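Local coordinates for autophagy protein 5 (PDB 2DYO) that takes part in autophagic vesicle formation and cytoplasm-to-vacuole transport, and is required for selective degradation of the nucleus and of mitochondria in yeast, at residues A[251-256]-A[282-287]; A[256-261]-A[271-276]. One frame throughout, in Å; residues are numbered along the deposited sequence.

Contact 1 (A[251-256]-A[282-287])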
ATOM      1  N   VAL A 251     -11.896  15.616  11.984  1.00 35.91           N
ATOM      2  CA  VAL A 251     -10.999  14.639  11.391  1.00 33.26           C
ATOM      3  C   VAL A 251     -11.825  13.509  10.804  1.00 30.04           C
ATOM      4  O   VAL A 251     -12.777  13.051  11.431  1.00 30.14           O
ATOM      5  CB  VAL A 251     -10.064  13.997  12.450  1.00 36.22           C
ATOM      6  CG1 VAL A 251      -8.973  13.205  11.759  1.00 36.03           C
ATOM      7  CG2 VAL A 251      -9.482  15.054  13.363  1.00 36.97           C
ATOM      8  N   MET A 252     -11.483  13.077   9.596  1.00 26.87           N
ATOM      9  CA  MET A 252     -12.174  11.947   8.981  1.00 25.97           C
ATOM     10  C   MET A 252     -11.144  10.829   8.903  1.00 24.08           C
ATOM     11  O   MET A 252      -9.987  11.069   8.576  1.00 22.79           O
ATOM     12  CB  MET A 252     -12.674  12.285   7.571  1.00 28.35           C
ATOM     13  CG  MET A 252     -13.208  11.072   6.811  1.00 33.11           C
ATOM     14  SD  MET A 252     -14.032  11.487   5.252  1.00 39.29           S
ATOM     15  CE  MET A 252     -12.673  11.948   4.238  1.00 39.84           C
ATOM     16  N   VAL A 253     -11.566   9.616   9.230  1.00 22.88           N
ATOM     17  CA  VAL A 253     -10.684   8.462   9.196  1.00 22.59           C
ATOM     18  C   VAL A 253     -10.900   7.719   7.889  1.00 21.98           C
ATOM     19  O   VAL A 253     -12.019   7.332   7.574  1.00 22.85           O
ATOM     20  CB  VAL A 253     -10.986   7.515  10.361  1.00 22.80           C
ATOM     21  CG1 VAL A 253     -10.080   6.285  10.292  1.00 24.06           C
ATOM     22  CG2 VAL A 253     -10.789   8.257  11.677  1.00 22.40           C
ATOM     23  N   ILE A 254      -9.820   7.543   7.135  1.00 21.42           N
ATOM     24  CA  ILE A 254      -9.853   6.840   5.859  1.00 21.20           C
ATOM     25  C   ILE A 254      -8.999   5.578   5.968  1.00 20.14           C
ATOM     26  O   ILE A 254      -7.820   5.641   6.323  1.00 20.96           O
ATOM     27  CB  ILE A 254      -9.273   7.709   4.715  1.00 21.57           C
ATOM     28  CG1 ILE A 254     -10.113   8.976   4.532  1.00 22.90           C
ATOM     29  CG2 ILE A 254      -9.214   6.897   3.420  1.00 21.17           C
ATOM     30  CD1 ILE A 254     -11.578   8.713   4.226  1.00 26.09           C
ATOM     31  N   CYS A 255      -9.606   4.436   5.678  1.00 20.44           N
ATOM     32  CA  CYS A 255      -8.910   3.157   5.714  1.00 18.76           C
ATOM     33  C   CYS A 255      -9.249   2.443   4.416  1.00 18.47           C
ATOM     34  O   CYS A 255     -10.415   2.355   4.050  1.00 18.21           O
ATOM     35  CB  CYS A 255      -9.385   2.321   6.904  0.70 18.66           C
ATOM     36  SG  CYS A 255      -8.557   0.741   7.076  0.70 20.18           S
ATOM     37  N   GLN A 256      -8.235   1.941   3.718  1.00 16.55           N
ATOM     38  CA  GLN A 256      -8.480   1.240   2.463  1.00 19.63           C
ATOM     39  C   GLN A 256      -9.343   2.084   1.522  1.00 19.81           C
ATOM     40  O   GLN A 256     -10.282   1.580   0.893  1.00 19.60           O
ATOM     41  CB  GLN A 256      -9.172  -0.102   2.728  1.00 18.02           C
ATOM     42  CG  GLN A 256      -8.274  -1.149   3.383  1.00 17.23           C
ATOM     43  CD  GLN A 256      -7.289  -1.790   2.412  1.00 18.78           C
ATOM     44  OE1 GLN A 256      -7.271  -1.475   1.220  1.00 20.18           O
ATOM     45  NE2 GLN A 256      -6.471  -2.703   2.920  1.00 13.31           N
ATOM     46  N   ILE A 282      -4.446   3.850   8.807  1.00 18.10           N
ATOM     47  CA  ILE A 282      -5.542   4.794   8.720  1.00 18.33           C
ATOM     48  C   ILE A 282      -4.941   6.122   8.311  1.00 18.09           C
ATOM     49  O   ILE A 282      -3.812   6.464   8.693  1.00 17.39           O
ATOM     50  CB  ILE A 282      -6.360   4.926  10.031  1.00 19.97           C
ATOM     51  CG1 ILE A 282      -5.475   5.353  11.192  1.00 20.79           C
ATOM     52  CG2 ILE A 282      -7.053   3.596  10.346  1.00 19.91           C
ATOM     53  CD1 ILE A 282      -6.233   5.384  12.509  1.00 24.27           C
ATOM     54  N   THR A 283      -5.682   6.847   7.486  1.00 16.49           N
ATOM     55  CA  THR A 283      -5.238   8.143   7.002  1.00 19.50           C
ATOM     56  C   THR A 283      -6.209   9.195   7.521  1.00 19.45           C
ATOM     57  O   THR A 283      -7.414   9.095   7.312  1.00 19.43           O
ATOM     58  CB  THR A 283      -5.217   8.160   5.462  1.00 19.49           C
ATOM     59  OG1 THR A 283      -4.295   7.162   4.999  1.00 21.55           O
ATOM     60  CG2 THR A 283      -4.795   9.527   4.938  1.00 21.11           C
ATOM     61  N   LEU A 284      -5.677  10.191   8.218  1.00 20.13           N
ATOM     62  CA  LEU A 284      -6.505  11.248   8.776  1.00 23.95           C
ATOM     63  C   LEU A 284      -6.583  12.411   7.804  1.00 25.23           C
ATOM     64  O   LEU A 284      -5.558  12.937   7.375  1.00 27.24           O
ATOM     65  CB  LEU A 284      -5.921  11.725  10.104  1.00 24.66           C
ATOM     66  CG  LEU A 284      -5.658  10.625  11.134  1.00 25.33           C
ATOM     67  CD1 LEU A 284      -5.038  11.243  12.382  1.00 27.64           C
ATOM     68  CD2 LEU A 284      -6.956   9.899  11.472  1.00 24.55           C
ATOM     69  N   VAL A 285      -7.799  12.809   7.455  1.00 28.51           N
ATOM     70  CA  VAL A 285      -7.989  13.925   6.539  1.00 31.06           C
ATOM     71  C   VAL A 285      -8.959  14.950   7.130  1.00 33.95           C
ATOM     72  O   VAL A 285      -9.949  14.593   7.767  1.00 30.47           O
ATOM     73  CB  VAL A 285      -8.535  13.443   5.178  1.00 32.45           C
ATOM     74  CG1 VAL A 285      -7.650  12.321   4.626  1.00 34.23           C
ATOM     75  CG2 VAL A 285      -9.954  12.967   5.329  1.00 32.05           C
ATOM     76  N   PRO A 286      -8.667  16.241   6.952  1.00 38.26           N
ATOM     77  CA  PRO A 286      -9.564  17.264   7.493  1.00 41.51           C
ATOM     78  C   PRO A 286     -10.918  17.225   6.791  1.00 44.49           C
ATOM     79  O   PRO A 286     -10.985  17.045   5.574  1.00 44.75           O
ATOM     80  CB  PRO A 286      -8.809  18.557   7.218  1.00 41.44           C
ATOM     81  CG  PRO A 286      -7.369  18.122   7.322  1.00 41.74           C
ATOM     82  CD  PRO A 286      -7.383  16.833   6.539  1.00 39.01           C
ATOM     83  N   ILE A 287     -11.997  17.378   7.554  1.00 46.52           N
ATOM     84  CA  ILE A 287     -13.332  17.373   6.964  1.00 50.35           C
ATOM     85  C   ILE A 287     -13.649  18.754   6.408  1.00 52.52           C
ATOM     86  O   ILE A 287     -14.078  18.884   5.264  1.00 54.31           O
ATOM     87  CB  ILE A 287     -14.423  16.991   7.987  1.00 50.81           C
ATOM     88  CG1 ILE A 287     -14.193  15.571   8.505  1.00 50.88           C
ATOM     89  CG2 ILE A 287     -15.802  17.080   7.332  1.00 50.77           C
ATOM     90  CD1 ILE A 287     -15.213  15.129   9.537  1.00 50.02           C
TER
HETATM   91  O   HOH W   1      -5.822   4.844   4.669  1.00 19.53           O
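Met252 and Val285 bind each other through both backbone groups, Met252 N to Val285 O at 2.8 Å and Val285 N to Met252 O at 3.0 Å. Two residues on, Ile254 and Thr283 form a second hydrogen-bonded pair, whose shorter bond joins Thr283 N to Ile254 O at 2.7 Å. These four residues are buried, and so is Val253 between them, which turns its branches to the face it shares with Val251 and Leu284, opposite to that of the two pairs: CG1, anti to the backbone N (chi1 178°), crosses toward Ile282 and comes within 4.0 Å of its CB, while CG2 lies alongside Leu284 CD2. Beta-branched residues suit such extended backbone. At the end of the strand, Cys255 packs on Leu269 and Leu273 of helix 266-273. These antiparallel neighbours are two strands of the mixed 2-1-5-3-4 sheet of a ubiquitin-like fold, here in the UblB domain; strand 280-286 is the central one, with strand 205-208 on its far side. A water bridges Ile254 O and Thr283 OG1, giving that carbonyl a second donor, and Gln208 also bonds the hydroxyl. The other end opens to solvent. Exposed Pro286, lacking an N-H, fits a non-hydrogen-bonded place opposite partly exposed Val251, and the side chain of Ile287, also exposed, reaches back with its end, CG1 3.7 Å from Met252 CB.

Contact 2 (A[256-261]-A[271-276]); sequences QGIEIP and SKLRSF
Gln256 NE2 has two acceptors: it donates to Leu273 O at 3.1 Å, with an N-H...O angle of 161°, and also hydrogen-bonds Glu45 OE1. Leu273 O lies in the plane of the Gln256 amide, but the amide nitrogen approaches from above the carbonyl plane, 48° out of it. A bend at chi2 (-77°) turns the amide toward the helix end, and Gln256 CG comes to lie across Leu273, 3.9 Å from its CG. Glutamine suits this buried place because its CG methylene packs against leucine while its amide serves a carbonyl where helix 266-273 gives way to loop at Arg274. Leu273 also reaches the short strand 258-260 with its CD2, which meets Ile260 CD1 tip to tip at 3.9 Å and lies 4.3 Å from Ile258 CD1; Ile258 and Ile260, alternate residues of the strand, thus both offer a CD1 to Leu273. Gln256 and Gly257 both have positive phi in the two-residue turn between strands 251-255 and 258-260, which suits glycine at 257; its N bonds Asp95. Another protein chain packs on Ile258 and Leu273 as well. A helix packed across one face of a mixed sheet is the arrangement of the ubiquitin-like beta-grasp fold, here the UblB domain.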
ATOM      1  N   GLN A 256      -8.235   1.941   3.718  1.00 16.55           N
ATOM      2  CA  GLN A 256      -8.480   1.240   2.463  1.00 19.63           C
ATOM      3  C   GLN A 256      -9.343   2.084   1.522  1.00 19.81           C
ATOM      4  O   GLN A 256     -10.282   1.580   0.893  1.00 19.60           O
ATOM      5  CB  GLN A 256      -9.172  -0.102   2.728  1.00 18.02           C
ATOM      6  CG  GLN A 256      -8.274  -1.149   3.383  1.00 17.23           C
ATOM      7  CD  GLN A 256      -7.289  -1.790   2.412  1.00 18.78           C
ATOM      8  OE1 GLN A 256      -7.271  -1.475   1.220  1.00 20.18           O
ATOM      9  NE2 GLN A 256      -6.471  -2.703   2.920  1.00 13.31           N
ATOM     10  N   GLY A 257      -9.028   3.371   1.450  1.00 17.71           N
ATOM     11  CA  GLY A 257      -9.749   4.267   0.565  1.00 20.11           C
ATOM     12  C   GLY A 257     -11.194   4.596   0.881  1.00 19.98           C
ATOM     13  O   GLY A 257     -11.853   5.251   0.071  1.00 21.09           O
ATOM     14  N   ILE A 258     -11.705   4.160   2.032  1.00 19.86           N
ATOM     15  CA  ILE A 258     -13.090   4.471   2.379  1.00 20.29           C
ATOM     16  C   ILE A 258     -13.215   5.147   3.744  1.00 22.02           C
ATOM     17  O   ILE A 258     -12.288   5.111   4.553  1.00 21.57           O
ATOM     18  CB  ILE A 258     -13.993   3.208   2.380  1.00 20.26           C
ATOM     19  CG1 ILE A 258     -13.580   2.264   3.510  1.00 19.54           C
ATOM     20  CG2 ILE A 258     -13.903   2.497   1.032  1.00 18.03           C
ATOM     21  CD1 ILE A 258     -14.587   1.157   3.771  1.00 21.96           C
ATOM     22  N   GLU A 259     -14.372   5.755   3.991  1.00 23.19           N
ATOM     23  CA  GLU A 259     -14.640   6.441   5.252  1.00 23.33           C
ATOM     24  C   GLU A 259     -15.029   5.442   6.336  1.00 21.97           C
ATOM     25  O   GLU A 259     -15.867   4.572   6.112  1.00 22.78           O
ATOM     26  CB  GLU A 259     -15.774   7.454   5.066  1.00 26.97           C
ATOM     27  CG  GLU A 259     -16.025   8.322   6.290  1.00 33.28           C
ATOM     28  CD  GLU A 259     -17.266   9.189   6.145  1.00 38.70           C
ATOM     29  OE1 GLU A 259     -17.455   9.775   5.057  1.00 39.02           O
ATOM     30  OE2 GLU A 259     -18.042   9.288   7.119  1.00 38.19           O
ATOM     31  N   ILE A 260     -14.420   5.569   7.512  1.00 20.77           N
ATOM     32  CA  ILE A 260     -14.711   4.674   8.619  1.00 19.59           C
ATOM     33  C   ILE A 260     -15.383   5.440   9.765  1.00 19.64           C
ATOM     34  O   ILE A 260     -14.885   6.476  10.212  1.00 19.76           O
ATOM     35  CB  ILE A 260     -13.417   3.998   9.141  1.00 20.36           C
ATOM     36  CG1 ILE A 260     -12.699   3.269   7.993  1.00 21.73           C
ATOM     37  CG2 ILE A 260     -13.754   3.012  10.241  1.00 20.62           C
ATOM     38  CD1 ILE A 260     -13.491   2.131   7.371  1.00 18.26           C
ATOM     39  N   PRO A 261     -16.537   4.944  10.242  1.00 22.23           N
ATOM     40  CA  PRO A 261     -17.288   5.573  11.339  1.00 23.67           C
ATOM     41  C   PRO A 261     -16.524   5.471  12.660  1.00 23.11           C
ATOM     42  O   PRO A 261     -15.809   4.498  12.887  1.00 22.81           O
ATOM     43  CB  PRO A 261     -18.585   4.762  11.391  1.00 24.35           C
ATOM     44  CG  PRO A 261     -18.697   4.145  10.030  1.00 28.09           C
ATOM     45  CD  PRO A 261     -17.271   3.785   9.706  1.00 23.62           C
ATOM     46  N   SER A 271      -8.878  -6.800  11.650  1.00 20.61           N
ATOM     47  CA  SER A 271      -9.063  -8.129  11.085  1.00 22.16           C
ATOM     48  C   SER A 271      -9.591  -8.148   9.659  1.00 21.34           C
ATOM     49  O   SER A 271      -9.318  -9.083   8.915  1.00 23.05           O
ATOM     50  CB  SER A 271      -9.979  -8.968  11.983  1.00 22.24           C
ATOM     51  OG  SER A 271     -11.303  -8.480  11.945  1.00 25.68           O
ATOM     52  N   LYS A 272     -10.320  -7.110   9.266  1.00 21.86           N
ATOM     53  CA  LYS A 272     -10.893  -7.066   7.928  1.00 22.37           C
ATOM     54  C   LYS A 272     -10.218  -6.135   6.933  1.00 22.10           C
ATOM     55  O   LYS A 272     -10.071  -6.479   5.756  1.00 21.26           O
ATOM     56  CB  LYS A 272     -12.382  -6.719   8.033  1.00 23.05           C
ATOM     57  CG  LYS A 272     -13.188  -7.818   8.704  1.00 25.34           C
ATOM     58  CD  LYS A 272     -14.598  -7.377   9.055  1.00 27.72           C
ATOM     59  CE  LYS A 272     -15.371  -8.544   9.667  1.00 30.49           C
ATOM     60  NZ  LYS A 272     -16.628  -8.115  10.327  1.00 29.88           N
ATOM     61  N   LEU A 273      -9.805  -4.962   7.396  1.00 19.51           N
ATOM     62  CA  LEU A 273      -9.186  -3.997   6.502  1.00 19.59           C
ATOM     63  C   LEU A 273      -7.667  -3.817   6.569  1.00 19.36           C
ATOM     64  O   LEU A 273      -7.126  -2.915   5.927  1.00 19.19           O
ATOM     65  CB  LEU A 273      -9.884  -2.642   6.673  1.00 20.85           C
ATOM     66  CG  LEU A 273     -11.095  -2.402   5.760  1.00 25.86           C
ATOM     67  CD1 LEU A 273     -12.026  -3.609   5.762  1.00 26.37           C
ATOM     68  CD2 LEU A 273     -11.823  -1.147   6.204  1.00 23.71           C
ATOM     69  N   ARG A 274      -6.963  -4.660   7.323  1.00 18.56           N
ATOM     70  CA  ARG A 274      -5.506  -4.516   7.381  1.00 19.44           C
ATOM     71  C   ARG A 274      -4.948  -4.689   5.972  1.00 17.90           C
ATOM     72  O   ARG A 274      -5.559  -5.357   5.136  1.00 16.12           O
ATOM     73  CB  ARG A 274      -4.881  -5.562   8.307  1.00 17.76           C
ATOM     74  CG  ARG A 274      -4.998  -6.996   7.804  1.00 20.40           C
ATOM     75  CD  ARG A 274      -4.274  -7.952   8.735  1.00 18.87           C
ATOM     76  NE  ARG A 274      -4.476  -9.347   8.345  1.00 21.53           N
ATOM     77  CZ  ARG A 274      -3.992 -10.389   9.011  1.00 20.78           C
ATOM     78  NH1 ARG A 274      -3.270 -10.203  10.106  1.00 23.98           N
ATOM     79  NH2 ARG A 274      -4.237 -11.622   8.584  1.00 21.96           N
ATOM     80  N   SER A 275      -3.795  -4.082   5.712  1.00 17.67           N
ATOM     81  CA  SER A 275      -3.159  -4.167   4.405  1.00 18.60           C
ATOM     82  C   SER A 275      -2.359  -5.466   4.251  1.00 17.87           C
ATOM     83  O   SER A 275      -2.224  -6.235   5.208  1.00 16.93           O
ATOM     84  CB  SER A 275      -2.264  -2.950   4.186  1.00 19.45           C
ATOM     85  OG  SER A 275      -3.031  -1.752   4.244  1.00 19.69           O
ATOM     86  N   PHE A 276      -1.817  -5.692   3.055  1.00 17.28           N
ATOM     87  CA  PHE A 276      -1.080  -6.920   2.755  1.00 18.48           C
ATOM     88  C   PHE A 276       0.255  -7.114   3.478  1.00 18.78           C
ATOM     89  O   PHE A 276       0.866  -8.175   3.360  1.00 18.06           O
ATOM     90  CB  PHE A 276      -0.878  -7.053   1.235  1.00 17.74           C
ATOM     91  CG  PHE A 276       0.329  -6.328   0.713  1.00 17.57           C
ATOM     92  CD1 PHE A 276       1.479  -7.033   0.355  1.00 16.57           C
ATOM     93  CD2 PHE A 276       0.322  -4.943   0.574  1.00 15.01           C
ATOM     94  CE1 PHE A 276       2.610  -6.365  -0.133  1.00 16.57           C
ATOM     95  CE2 PHE A 276       1.445  -4.260   0.087  1.00 18.07           C
ATOM     96  CZ  PHE A 276       2.594  -4.974  -0.268  1.00 16.87           C
TER

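Overall arrangement
Both contacts lie within the UblB domain and are largely buried, with their centres 11 Å apart and Gln256 shared between them. Contact 1 joins two neighbouring strands and relies on repeated backbone bonds, with apolar side chains on both faces; contact 2 brings the end of helix 266-273 to the sheet, through side chains and a single hydrogen bond from a side-chain amide. Strand 251-255 connects the two: Val253 O meets Ile260 N at 3.0 Å, a probable hydrogen bond, and Cys255 packs on both Ile260 and Leu273. Contact 1 becomes exposed at Pro286 and Ile287, near the end of the chain, whereas contact 2 adjoins Glu45, helix 4-12 and another protein chain.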